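Local coordinates for glycoside hydrolase family 16 protein (Akkermansia muciniphila, PDB 6T2N) that probably cleaves mucin O-glycan chains internally as a family 16 endo-beta-galactosidase, an early step in mucin breakdown by this gut bacterium, at residues Lys68-Glu73 with Leu269-Ala274; Val135-Ile138 with Asn142-Phe145; Pro162-Leu167 with Val292-Asp297. All blocks are in the same frame, centred on the assembly; numbering follows the deposited sequence.

Overall arrangement
Interactions 1 and 3 are buried in a beta-sandwich, the jelly-roll fold of family 16 glycoside hydrolases, and interaction 2 is partly buried. Interaction 1 is about 10 Å from interaction 2 and about 9 Å from interaction 3, centre to centre. Interactions 2 and 3 are about 14 Å apart. All three reach the mixed sheet, where strand 267-275 pairs with 127-136, 142-143 and 160-168. Interactions 1 and 2 join parts of that sheet, while interaction 3 crosses to strand 292-302 of the opposing sheet. Along the chain, interaction 2 falls between the segments of interaction 1, and those of 1 and 3 alternate. Interactions 1 and 3 thus bring sequence-distant segments together, while interaction 2 is local.

Interaction 1: Lys68-Glu73 with Leu269-Ala274; sequences KKWKPE and LILNSA
Trp70 packs against Leu269 and Leu271 in a buried apolar contact inside the beta-sandwich. The two segments are not direct partners in the mixed sheet. Strand 127-136 runs between them and pairs with both, so the contact reaches across one intervening strand. The alpha carbons of Trp70 and Ile270 are accordingly 9.1 Å apart, and side chains make the contact.

The benzo end of the indole does the touching. Atom CZ3 of Trp70 lies 3.7 Å from CD1 of Leu271, which approaches the ring obliquely. Atom CH2 of Trp70 lies 4.0 Å from CD2 of Leu269, which sits at the ring edge, near its plane. With CG anti to its own carbonyl carbon (chi1 -47°), the Trp70 indole extends towards strand 267-275. Its NE1 is hydrogen-bonded to Asp58 OD2, so one end of the ring has a polar partner and the other packs on methyl groups. Without the indole, as with an alanine here, a gap is likely to open beside both leucines, and Asp58 would probably lose its N-H partner.

Ile270 alternates with the leucines and belongs to the other face of the sheet. Its CD1 is 4.1 Å from OE2 of Glu73, and the two side chains meet at about a right angle. This is only a packing contact. The carboxylate has its polar partners nearby: OE1 bonds to Ser134 OG, and OE2 forms a salt bridge with Arg78.

The neighbouring strands enclose the group. Val135 of strand 127-136 touches both Trp70 and Leu271. Strand 160-168 flanks the other edge of 267-275, with Leu166 against Leu269 and Ile164 against Leu271. From the opposing sheet, Val299 of strand 292-302 meets Trp70, Leu269 and Leu271.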
loop_
_atom_site.group_PDB
_atom_site.type_symbol
_atom_site.label_atom_id
_atom_site.label_comp_id
_atom_site.label_asym_id
_atom_site.label_seq_id
_atom_site.Cartn_x
_atom_site.Cartn_y
_atom_site.Cartn_z
ATOM N N LYS A 68 6.520 11.355 12.715
ATOM C CA LYS A 68 5.226 12.068 12.698
ATOM C C LYS A 68 4.612 11.843 11.307
ATOM O O LYS A 68 3.450 12.193 11.147
ATOM C CB LYS A 68 5.443 13.544 13.059
ATOM C CG LYS A 68 5.602 14.430 11.828
ATOM C CD LYS A 68 6.352 15.767 11.924
ATOM C CE LYS A 68 6.207 16.510 10.600
ATOM N NZ LYS A 68 7.245 17.538 10.380
ATOM N N LYS A 69 5.331 11.233 10.362
ATOM C CA LYS A 69 4.771 10.874 9.026
ATOM C C LYS A 69 4.659 9.351 8.747
ATOM O O LYS A 69 3.730 8.942 8.000
ATOM C CB LYS A 69 5.629 11.552 7.963
ATOM C CG LYS A 69 5.173 12.959 7.679
ATOM C CD LYS A 69 5.838 13.563 6.487
ATOM C CE LYS A 69 5.794 15.067 6.570
ATOM N NZ LYS A 69 6.429 15.669 5.385
ATOM N N TRP A 70 5.585 8.539 9.253
ATOM C CA TRP A 70 5.623 7.080 9.011
ATOM C C TRP A 70 5.872 6.345 10.319
ATOM O O TRP A 70 6.560 6.892 11.181
ATOM C CB TRP A 70 6.701 6.749 8.004
ATOM C CG TRP A 70 6.679 7.630 6.803
ATOM C CD1 TRP A 70 7.457 8.728 6.578
ATOM C CD2 TRP A 70 5.838 7.482 5.654
ATOM N NE1 TRP A 70 7.191 9.251 5.347
ATOM C CE2 TRP A 70 6.182 8.521 4.763
ATOM C CE3 TRP A 70 4.824 6.582 5.294
ATOM C CZ2 TRP A 70 5.530 8.698 3.538
ATOM C CZ3 TRP A 70 4.211 6.736 4.068
ATOM C CH2 TRP A 70 4.570 7.775 3.199
ATOM N N LYS A 71 5.318 5.144 10.446
ATOM C CA LYS A 71 5.619 4.233 11.563
ATOM C C LYS A 71 5.894 2.880 10.957
ATOM O O LYS A 71 5.390 2.573 9.891
ATOM C CB LYS A 71 4.541 4.258 12.639
ATOM C CG LYS A 71 4.553 5.568 13.400
ATOM C CD LYS A 71 3.627 5.546 14.588
ATOM C CE LYS A 71 3.388 6.927 15.174
ATOM N NZ LYS A 71 4.554 7.398 15.962
ATOM N N PRO A 72 6.830 2.123 11.565
ATOM C CA PRO A 72 7.175 0.795 11.088
ATOM C C PRO A 72 6.014 -0.113 11.495
ATOM O O PRO A 72 5.513 0.035 12.587
ATOM C CB PRO A 72 8.477 0.463 11.871
ATOM C CG PRO A 72 8.300 1.190 13.168
ATOM C CD PRO A 72 7.639 2.488 12.750
ATOM N N GLU A 73 5.631 -1.030 10.632
ATOM C CA GLU A 73 4.832 -2.178 11.091
ATOM C C GLU A 73 5.852 -3.084 11.746
ATOM O O GLU A 73 6.958 -3.105 11.219
ATOM C CB GLU A 73 4.134 -2.880 9.925
ATOM C CG GLU A 73 3.161 -2.038 9.121
ATOM C CD GLU A 73 2.173 -2.928 8.388
ATOM O OE1 GLU A 73 2.663 -3.714 7.565
ATOM O OE2 GLU A 73 0.942 -2.874 8.687
ATOM N N LEU A 269 -2.150 4.774 4.312
ATOM C CA LEU A 269 -1.170 4.349 3.283
ATOM C C LEU A 269 -0.135 3.399 3.883
ATOM O O LEU A 269 0.298 3.602 5.041
ATOM C CB LEU A 269 -0.466 5.551 2.669
ATOM C CG LEU A 269 0.641 5.185 1.677
ATOM C CD1 LEU A 269 0.118 4.363 0.508
ATOM C CD2 LEU A 269 1.372 6.433 1.159
ATOM N N ILE A 270 0.222 2.391 3.090
ATOM C CA ILE A 270 1.267 1.387 3.414
ATOM C C ILE A 270 2.241 1.270 2.260
ATOM O O ILE A 270 1.751 1.066 1.111
ATOM C CB ILE A 270 0.658 0.019 3.657
ATOM C CG1 ILE A 270 -0.303 0.052 4.829
ATOM C CG2 ILE A 270 1.783 -0.948 3.875
ATOM C CD1 ILE A 270 -0.753 -1.335 5.231
ATOM N N LEU A 271 3.536 1.319 2.609
ATOM C CA LEU A 271 4.685 1.021 1.714
ATOM C C LEU A 271 5.429 -0.171 2.317
ATOM O O LEU A 271 5.813 -0.086 3.475
ATOM C CB LEU A 271 5.549 2.274 1.635
ATOM C CG LEU A 271 4.799 3.571 1.328
ATOM C CD1 LEU A 271 5.748 4.740 1.306
ATOM C CD2 LEU A 271 4.118 3.496 -0.006
ATOM N N ASN A 272 5.566 -1.272 1.599
ATOM C CA ASN A 272 6.121 -2.508 2.195
ATOM C C ASN A 272 6.700 -3.413 1.086
ATOM O O ASN A 272 6.305 -3.260 -0.110
ATOM C CB ASN A 272 5.073 -3.200 3.067
ATOM C CG ASN A 272 4.087 -3.952 2.205
ATOM O OD1 ASN A 272 3.193 -3.358 1.642
ATOM N ND2 ASN A 272 4.328 -5.221 1.946
ATOM N N SER A 273 7.675 -4.261 1.453
ATOM C CA SER A 273 8.086 -5.461 0.695
ATOM C C SER A 273 7.771 -6.676 1.558
ATOM O O SER A 273 8.391 -6.843 2.632
ATOM C CB SER A 273 9.512 -5.428 0.324
ATOM O OG SER A 273 9.762 -4.404 -0.615
ATOM N N ALA A 274 6.828 -7.488 1.110
ATOM C CA ALA A 274 6.630 -8.831 1.667
ATOM C C ALA A 274 7.525 -9.814 0.916
ATOM O O ALA A 274 8.194 -9.388 -0.026
ATOM C CB ALA A 274 5.195 -9.238 1.580
#

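Interaction 2: Val135-Ile138 with Asn142-Phe145; sequences VTTI and NFMF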
loop_
_atom_site.group_PDB
_atom_site.type_symbol
_atom_site.label_atom_id
_atom_site.label_comp_id
_atom_site.label_asym_id
_atom_site.label_seq_id
_atom_site.Cartn_x
_atom_site.Cartn_y
_atom_site.Cartn_z
ATOM N N VAL A 135 6.095 0.550 6.306
ATOM C CA VAL A 135 5.661 1.811 6.970
ATOM C C VAL A 135 4.170 2.003 6.725
ATOM O O VAL A 135 3.692 1.664 5.629
ATOM C CB VAL A 135 6.460 3.035 6.483
ATOM C CG1 VAL A 135 7.863 3.036 7.048
ATOM C CG2 VAL A 135 6.480 3.154 4.967
ATOM N N THR A 136 3.492 2.609 7.685
ATOM C CA THR A 136 2.028 2.797 7.636
ATOM C C THR A 136 1.742 4.209 8.122
ATOM O O THR A 136 2.427 4.665 9.088
ATOM C CB THR A 136 1.351 1.722 8.489
ATOM O OG1 THR A 136 -0.050 1.998 8.573
ATOM C CG2 THR A 136 1.970 1.636 9.875
ATOM N N THR A 137 0.764 4.860 7.509
ATOM C CA THR A 137 0.315 6.189 7.973
ATOM C C THR A 137 -0.841 5.997 8.957
ATOM O O THR A 137 -1.386 7.003 9.391
ATOM C CB THR A 137 0.034 7.103 6.775
ATOM O OG1 THR A 137 -1.225 6.783 6.170
ATOM C CG2 THR A 137 1.158 7.042 5.757
ATOM N N ILE A 138 -1.163 4.755 9.330
ATOM C CA ILE A 138 -2.452 4.440 10.027
ATOM C C ILE A 138 -2.658 5.526 11.067
ATOM O O ILE A 138 -3.770 6.078 11.098
ATOM C CB ILE A 138 -2.518 3.011 10.628
ATOM C CG1 ILE A 138 -3.959 2.617 11.011
ATOM C CG2 ILE A 138 -1.560 2.849 11.786
ATOM C CD1 ILE A 138 -4.126 1.229 11.619
ATOM N N ASN A 142 -4.496 10.204 7.392
ATOM C CA ASN A 142 -5.601 9.646 6.561
ATOM C C ASN A 142 -5.798 10.521 5.338
ATOM O O ASN A 142 -5.634 11.704 5.466
ATOM C CB ASN A 142 -6.919 9.645 7.303
ATOM C CG ASN A 142 -6.835 8.831 8.559
ATOM O OD1 ASN A 142 -7.674 8.999 9.430
ATOM N ND2 ASN A 142 -5.833 7.966 8.655
ATOM N N PHE A 143 -6.113 9.928 4.201
ATOM C CA PHE A 143 -6.357 10.655 2.933
ATOM C C PHE A 143 -7.828 10.495 2.598
ATOM O O PHE A 143 -8.319 9.367 2.814
ATOM C CB PHE A 143 -5.469 10.090 1.827
ATOM C CG PHE A 143 -4.012 10.054 2.196
ATOM C CD1 PHE A 143 -3.220 11.178 2.035
ATOM C CD2 PHE A 143 -3.448 8.910 2.734
ATOM C CE1 PHE A 143 -1.879 11.153 2.398
ATOM C CE2 PHE A 143 -2.112 8.894 3.106
ATOM C CZ PHE A 143 -1.338 10.017 2.944
ATOM N N MET A 144 -8.500 11.561 2.145
ATOM C CA MET A 144 -9.908 11.455 1.618
ATOM C C MET A 144 -10.153 12.381 0.435
ATOM O O MET A 144 -10.453 13.519 0.620
ATOM C CB MET A 144 -10.968 11.749 2.669
ATOM C CG MET A 144 -12.306 11.255 2.234
ATOM S SD MET A 144 -13.390 11.055 3.655
ATOM C CE MET A 144 -14.978 11.423 2.902
ATOM N N PHE A 145 -10.035 11.824 -0.741
ATOM C CA PHE A 145 -10.116 12.522 -2.038
ATOM C C PHE A 145 -8.764 13.233 -2.229
ATOM O O PHE A 145 -8.230 14.057 -1.370
ATOM C CB PHE A 145 -11.382 13.413 -2.180
ATOM C CG PHE A 145 -12.698 12.736 -1.845
ATOM C CD1 PHE A 145 -12.933 11.421 -2.220
ATOM C CD2 PHE A 145 -13.662 13.393 -1.111
ATOM C CE1 PHE A 145 -14.080 10.769 -1.831
ATOM C CE2 PHE A 145 -14.825 12.746 -0.743
ATOM C CZ PHE A 145 -15.036 11.438 -1.116
#
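Thr137 meets Phe143 where the chain leaves strand 127-136 and comes back to the sheet at 142-143. Both pieces pair antiparallel with strand 267-275: Thr137 with Leu269, then Phe143 with Phe267. The detour between them therefore interrupts a run along one neighbour.

The Thr137 side chain can be followed outward. Its CB points toward the 142-145 segment and splits into two branches. The hydroxyl stands between the backbone N and the carbonyl carbon (chi1 77°), which turns OG1 to the ring. It lies 3.8 Å from Phe143 CE2, approaching obliquely. OG1 also bonds to the backbone N of Leu269 and to the backbone O of Lys141. The other branch, CG2, packs on CZ3 of Trp70.

The phenyl ring of Phe143 is set further by edge-to-face contacts with Phe301 and Trp56. One residue before Thr137, the OG1 of Thr136 accepts from Ile138 N at 3.1 Å, an ST turn that bends the chain as the strand ends. Asn142 ND2 comes 3.7 Å from Ile138 O, too far to count as a hydrogen bond.

The chemistry is mixed. The buried Thr137 hydroxyl has its polar needs met by two backbone groups, so its approach to Phe143 is plain van der Waals packing. Lys169 NZ makes weak hydrogen bonds to both Asn142 OD1 and Ile138 O, which suggests a modest polar link through the lysine.

Interaction 3: Pro162-Leu167 with Val292-Asp297; sequences PAIWLL and VKFLID. With CA (calcium ion), chain C.
A chi1 of -178° swings the Phe294 ring away from its own amide nitrogen and across to Pro162, and Ile164 reaches the same ring through CG1. The contact joins the two sheets of the jelly-roll sandwich. Strand 160-168 belongs to the mixed sheet and strand 292-302 to the antiparallel one. The two short segments run in similar directions, 29° apart, with axes 9.1 Å from each other at closest approach.

Pro162 CB makes a CH-pi contact over one face of Phe294. It is 3.7 Å from the ring centroid and only 8° off the ring normal, so it sits almost over the centre. Two groups meet the ring edge instead. Ala163 O lies in the ring plane, 3.7 Å from Phe294 CE2. Ile164 CG1 is near that plane, 4.1 Å from Phe294 CZ. Ser273 of strand 267-275 also packs on Phe294.

Further along strand 292-302, Asp297 helps to bind a calcium ion, with Glu59 O and Gly98 O as further ligands. Asp297 uses both backbone and side chain: its O is 2.6 Å and its OD1 2.7 Å from the calcium.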
loop_
_atom_site.group_PDB
_atom_site.type_symbol
_atom_site.label_atom_id
_atom_site.label_comp_id
_atom_site.label_asym_id
_atom_site.label_seq_id
_atom_site.Cartn_x
_atom_site.Cartn_y
_atom_site.Cartn_z
ATOM N N PRO A 162 6.751 -6.213 -3.560
ATOM C CA PRO A 162 6.652 -4.807 -3.232
ATOM C C PRO A 162 5.197 -4.415 -3.462
ATOM O O PRO A 162 4.567 -4.945 -4.378
ATOM C CB PRO A 162 7.618 -4.114 -4.211
ATOM C CG PRO A 162 7.845 -5.124 -5.358
ATOM C CD PRO A 162 7.335 -6.468 -4.881
ATOM N N ALA A 163 4.728 -3.471 -2.661
ATOM C CA ALA A 163 3.336 -3.000 -2.686
ATOM C C ALA A 163 3.285 -1.549 -2.222
ATOM O O ALA A 163 3.956 -1.226 -1.239
ATOM C CB ALA A 163 2.498 -3.877 -1.820
ATOM N N ILE A 164 2.527 -0.733 -2.949
ATOM C CA ILE A 164 1.976 0.575 -2.508
ATOM C C ILE A 164 0.470 0.386 -2.377
ATOM O O ILE A 164 -0.159 0.091 -3.381
ATOM C CB ILE A 164 2.342 1.629 -3.552
ATOM C CG1 ILE A 164 3.858 1.668 -3.714
ATOM C CG2 ILE A 164 1.737 2.992 -3.262
ATOM C CD1 ILE A 164 4.275 2.226 -5.051
ATOM N N TRP A 165 -0.083 0.552 -1.181
ATOM C CA TRP A 165 -1.524 0.300 -0.995
ATOM C C TRP A 165 -2.101 0.991 0.244
ATOM O O TRP A 165 -1.356 1.410 1.113
ATOM C CB TRP A 165 -1.732 -1.196 -1.028
ATOM C CG TRP A 165 -1.015 -1.895 0.059
ATOM C CD1 TRP A 165 0.327 -1.979 0.219
ATOM C CD2 TRP A 165 -1.597 -2.638 1.137
ATOM N NE1 TRP A 165 0.607 -2.694 1.341
ATOM C CE2 TRP A 165 -0.547 -3.122 1.917
ATOM C CE3 TRP A 165 -2.903 -2.929 1.533
ATOM C CZ2 TRP A 165 -0.750 -3.878 3.059
ATOM C CZ3 TRP A 165 -3.102 -3.690 2.655
ATOM C CH2 TRP A 165 -2.034 -4.160 3.406
ATOM N N LEU A 166 -3.415 1.205 0.207
ATOM C CA LEU A 166 -4.231 1.930 1.218
ATOM C C LEU A 166 -5.429 1.061 1.641
ATOM O O LEU A 166 -5.973 0.349 0.803
ATOM C CB LEU A 166 -4.728 3.237 0.602
ATOM C CG LEU A 166 -3.653 4.128 -0.021
ATOM C CD1 LEU A 166 -3.496 3.909 -1.529
ATOM C CD2 LEU A 166 -3.944 5.585 0.272
ATOM N N LEU A 167 -5.743 1.110 2.934
ATOM C CA LEU A 167 -6.866 0.445 3.641
ATOM C C LEU A 167 -7.752 1.547 4.227
ATOM O O LEU A 167 -7.167 2.514 4.789
ATOM C CB LEU A 167 -6.328 -0.402 4.799
ATOM C CG LEU A 167 -5.689 -1.743 4.443
ATOM C CD1 LEU A 167 -4.844 -2.290 5.606
ATOM C CD2 LEU A 167 -6.747 -2.743 4.010
ATOM N N VAL A 292 17.851 -7.253 -0.958
ATOM C CA VAL A 292 17.169 -6.584 -2.082
ATOM C C VAL A 292 16.554 -5.342 -1.447
ATOM O O VAL A 292 16.329 -5.399 -0.180
ATOM C CB VAL A 292 16.259 -7.660 -2.688
ATOM C CG1 VAL A 292 14.824 -7.243 -2.876
ATOM C CG2 VAL A 292 16.872 -8.186 -3.958
ATOM N N LYS A 293 16.417 -4.268 -2.245
ATOM C CA LYS A 293 15.866 -2.945 -1.812
ATOM C C LYS A 293 14.604 -2.492 -2.596
ATOM O O LYS A 293 14.513 -2.672 -3.805
ATOM C CB LYS A 293 16.974 -1.907 -1.978
ATOM C CG LYS A 293 18.184 -2.084 -1.091
ATOM C CD LYS A 293 19.218 -0.968 -1.245
ATOM C CE LYS A 293 20.584 -1.367 -0.708
ATOM N NZ LYS A 293 21.559 -0.248 -0.764
ATOM N N PHE A 294 13.699 -1.812 -1.923
ATOM C CA PHE A 294 12.535 -1.128 -2.543
ATOM C C PHE A 294 12.767 0.344 -2.221
ATOM O O PHE A 294 12.906 0.645 -0.979
ATOM C CB PHE A 294 11.201 -1.672 -1.993
ATOM C CG PHE A 294 9.895 -1.141 -2.530
ATOM C CD1 PHE A 294 9.761 -0.655 -3.813
ATOM C CD2 PHE A 294 8.741 -1.274 -1.780
ATOM C CE1 PHE A 294 8.527 -0.262 -4.322
ATOM C CE2 PHE A 294 7.510 -0.881 -2.283
ATOM C CZ PHE A 294 7.417 -0.339 -3.543
ATOM N N LEU A 295 12.899 1.175 -3.267
ATOM C CA LEU A 295 13.228 2.605 -3.121
ATOM C C LEU A 295 11.984 3.423 -3.427
ATOM O O LEU A 295 11.431 3.266 -4.553
ATOM C CB LEU A 295 14.358 2.932 -4.093
ATOM C CG LEU A 295 15.603 2.073 -3.900
ATOM C CD1 LEU A 295 16.694 2.478 -4.856
ATOM C CD2 LEU A 295 16.093 2.152 -2.460
ATOM N N ILE A 296 11.557 4.268 -2.489
ATOM C CA ILE A 296 10.474 5.259 -2.771
ATOM C C ILE A 296 11.141 6.627 -2.880
ATOM O O ILE A 296 11.616 7.148 -1.835
ATOM C CB ILE A 296 9.383 5.253 -1.683
ATOM C CG1 ILE A 296 8.612 3.944 -1.659
ATOM C CG2 ILE A 296 8.462 6.425 -1.860
ATOM C CD1 ILE A 296 9.147 2.972 -0.668
ATOM N N ASP A 297 11.185 7.198 -4.076
ATOM C CA ASP A 297 11.739 8.569 -4.203
ATOM C C ASP A 297 10.807 9.550 -3.466
ATOM O O ASP A 297 11.295 10.358 -2.699
ATOM C CB ASP A 297 12.072 8.912 -5.654
ATOM C CG ASP A 297 12.919 10.161 -5.790
ATOM O OD1 ASP A 297 13.903 10.340 -5.022
ATOM O OD2 ASP A 297 12.607 10.938 -6.676
HETATM CA CA CA C . 13.347 11.973 -2.899
#